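Local coordinates for segregation and condensation protein B (Chlorobium tepidum TLS, PDB 1T6S) that probably takes part in chromosome partitioning during cell division, as a winged-helix subunit of the segregation and condensation complex, at residues V109-I114 against L148-T153. Numbering follows the deposited sequence.
With NO3 (nitrate ion), chain G; NO3 (nitrate ion), chain C; NO3 (nitrate ion), chain N.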
loop_
_atom_site.group_PDB
_atom_site.type_symbol
_atom_site.label_atom_id
_atom_site.label_comp_id
_atom_site.label_asym_id
_atom_site.label_seq_id
_atom_site.Cartn_x
_atom_site.Cartn_y
_atom_site.Cartn_z
ATOM N N VAL A 109 17.910 1.536 5.830
ATOM C CA VAL A 109 17.920 2.651 6.778
ATOM C C VAL A 109 17.438 2.251 8.171
ATOM O O VAL A 109 16.555 1.404 8.313
ATOM C CB VAL A 109 17.037 3.825 6.229
ATOM C CG1 VAL A 109 15.578 3.400 6.152
ATOM C CG2 VAL A 109 17.190 5.053 7.099
ATOM N N THR A 110 18.036 2.869 9.190
ATOM C CA THR A 110 17.695 2.610 10.592
ATOM C C THR A 110 16.599 3.551 11.098
ATOM O O THR A 110 16.293 4.558 10.466
ATOM C CB THR A 110 18.901 2.859 11.517
ATOM O OG1 THR A 110 19.161 4.268 11.574
ATOM C CG2 THR A 110 20.146 2.147 10.998
ATOM N N LYS A 111 16.041 3.225 12.263
ATOM C CA LYS A 111 15.022 4.063 12.877
ATOM C C LYS A 111 15.617 5.439 13.175
ATOM O O LYS A 111 14.979 6.467 12.947
ATOM C CB LYS A 111 14.524 3.456 14.190
ATOM C CG LYS A 111 13.695 2.203 14.031
ATOM C CD LYS A 111 13.024 1.808 15.344
ATOM C CE LYS A 111 12.143 0.579 15.140
ATOM N NZ LYS A 111 11.473 0.136 16.406
ATOM N N GLY A 112 16.838 5.459 13.696
ATOM C CA GLY A 112 17.472 6.729 14.000
ATOM C C GLY A 112 17.590 7.597 12.762
ATOM O O GLY A 112 17.322 8.800 12.797
ATOM N N GLU A 113 17.995 6.978 11.658
ATOM C CA GLU A 113 18.151 7.678 10.405
ATOM C C GLU A 113 16.807 8.186 9.878
ATOM O O GLU A 113 16.702 9.327 9.430
ATOM C CB GLU A 113 18.842 6.761 9.383
ATOM C CG GLU A 113 20.357 6.626 9.633
ATOM C CD GLU A 113 21.028 5.522 8.819
ATOM O OE1 GLU A 113 22.269 5.558 8.691
ATOM O OE2 GLU A 113 20.338 4.616 8.318
ATOM N N ILE A 114 15.774 7.352 9.955
ATOM C CA ILE A 114 14.448 7.754 9.479
ATOM C C ILE A 114 13.993 8.978 10.272
ATOM O O ILE A 114 13.450 9.942 9.717
ATOM C CB ILE A 114 13.411 6.609 9.665
ATOM C CG1 ILE A 114 13.722 5.462 8.687
ATOM C CG2 ILE A 114 11.981 7.160 9.445
ATOM C CD1 ILE A 114 13.056 4.146 9.037
ATOM N N LEU A 148 19.274 -2.096 13.692
ATOM C CA LEU A 148 18.678 -2.779 12.551
ATOM C C LEU A 148 18.388 -1.791 11.431
ATOM O O LEU A 148 18.001 -0.642 11.690
ATOM C CB LEU A 148 17.364 -3.445 12.975
ATOM C CG LEU A 148 17.475 -4.560 14.024
ATOM C CD1 LEU A 148 16.093 -5.027 14.488
ATOM C CD2 LEU A 148 18.243 -5.711 13.396
ATOM N N GLN A 149 18.592 -2.243 10.194
ATOM C CA GLN A 149 18.329 -1.448 8.991
ATOM C C GLN A 149 17.135 -2.079 8.321
ATOM O O GLN A 149 16.993 -3.304 8.340
ATOM C CB GLN A 149 19.512 -1.511 8.027
ATOM C CG GLN A 149 20.802 -0.981 8.591
ATOM C CD GLN A 149 21.952 -1.233 7.652
ATOM O OE1 GLN A 149 22.276 -2.384 7.356
ATOM N NE2 GLN A 149 22.564 -0.163 7.163
ATOM N N TYR A 150 16.278 -1.262 7.720
ATOM C CA TYR A 150 15.084 -1.788 7.055
ATOM C C TYR A 150 15.037 -1.512 5.570
ATOM O O TYR A 150 15.689 -0.595 5.083
ATOM C CB TYR A 150 13.820 -1.231 7.707
ATOM C CG TYR A 150 13.729 -1.524 9.182
ATOM C CD1 TYR A 150 14.325 -0.686 10.124
ATOM C CD2 TYR A 150 13.095 -2.672 9.635
ATOM C CE1 TYR A 150 14.289 -1.001 11.491
ATOM C CE2 TYR A 150 13.061 -2.986 10.984
ATOM C CZ TYR A 150 13.658 -2.151 11.902
ATOM O OH TYR A 150 13.625 -2.496 13.231
ATOM N N GLY A 151 14.263 -2.325 4.860
ATOM C CA GLY A 151 14.106 -2.160 3.423
ATOM C C GLY A 151 12.697 -2.613 3.073
ATOM O O GLY A 151 12.047 -3.244 3.898
ATOM N N THR A 152 12.216 -2.289 1.876
ATOM C CA THR A 152 10.878 -2.695 1.465
ATOM C C THR A 152 10.900 -4.186 1.095
ATOM O O THR A 152 11.970 -4.762 0.914
ATOM C CB THR A 152 10.370 -1.846 0.254
ATOM O OG1 THR A 152 11.374 -1.825 -0.765
ATOM C CG2 THR A 152 10.056 -0.404 0.696
ATOM N N THR A 153 9.724 -4.792 0.965
ATOM C CA THR A 153 9.593 -6.219 0.660
ATOM C C THR A 153 8.967 -6.494 -0.714
ATOM O O THR A 153 8.322 -5.616 -1.290
ATOM C CB THR A 153 8.702 -6.906 1.704
ATOM O OG1 THR A 153 7.388 -6.327 1.660
ATOM C CG2 THR A 153 9.275 -6.735 3.109
HETATM N N NO3 G . 18.351 2.840 15.917
HETATM O O1 NO3 G . 17.524 1.895 16.104
HETATM O O2 NO3 G . 18.323 3.397 14.871
HETATM O O3 NO3 G . 19.115 3.110 16.820
HETATM N N NO3 C . 8.749 2.233 15.297
HETATM O O1 NO3 C . 9.711 2.412 16.081
HETATM O O2 NO3 C . 8.601 3.040 14.429
HETATM O O3 NO3 C . 8.056 1.268 15.478
HETATM N N NO3 N . 11.287 0.052 -3.468
HETATM O O1 NO3 N . 11.138 0.459 -4.637
HETATM O O2 NO3 N . 12.210 -0.701 -3.268
HETATM O O3 NO3 N . 10.499 0.436 -2.626
HETATM O O HOH W 1 16.769 0.741 13.677
HETATM O O HOH W 2 21.631 2.409 7.163
#
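V109 O is gripped by strand 148-152: Y150 N donates to it at 2.7 Å, from above the carbonyl plane rather than on a lone pair, and Q149 CA adds a C-H...O contact. This is the small antiparallel sheet of a winged helix-turn-helix domain, where the short strand 109-110 pairs with it, and strand 135-140 lies along its other edge. V109 N returns the bond to Y150 O at 3.2 Å, this time in the carbonyl plane and on a lone pair, completing the hydrogen-bonded pair. Immediately afterwards the chain turns into helix 111-118, and T110 with E113 forms a capping box: E113 N donates to T110 OG1 (3.0 Å), and T110 N to E113 OE2. With chi1 at 70°, T110 OG1 sits between its own N and carbonyl carbon, facing the helix start, while CG2 meets CG of Q149 at 4.0 Å. A valine in place of T110 would probably leave E113 N without its capping acceptor and weaken the start of the helix. Two waters bridge the helix's first turn to the start of strand 148-152, one joining E113 OE2 to Q149 NE2, the other linking K111 N, L148 O and a nitrate. The extended K111 chain runs past the Y150 ring, which also packs on I126 and L130, its CG nearest CE1; K111 CE lies 3.9 Å from Y150 OH, and K111 NZ donates to a second nitrate's O1 at 2.9 Å.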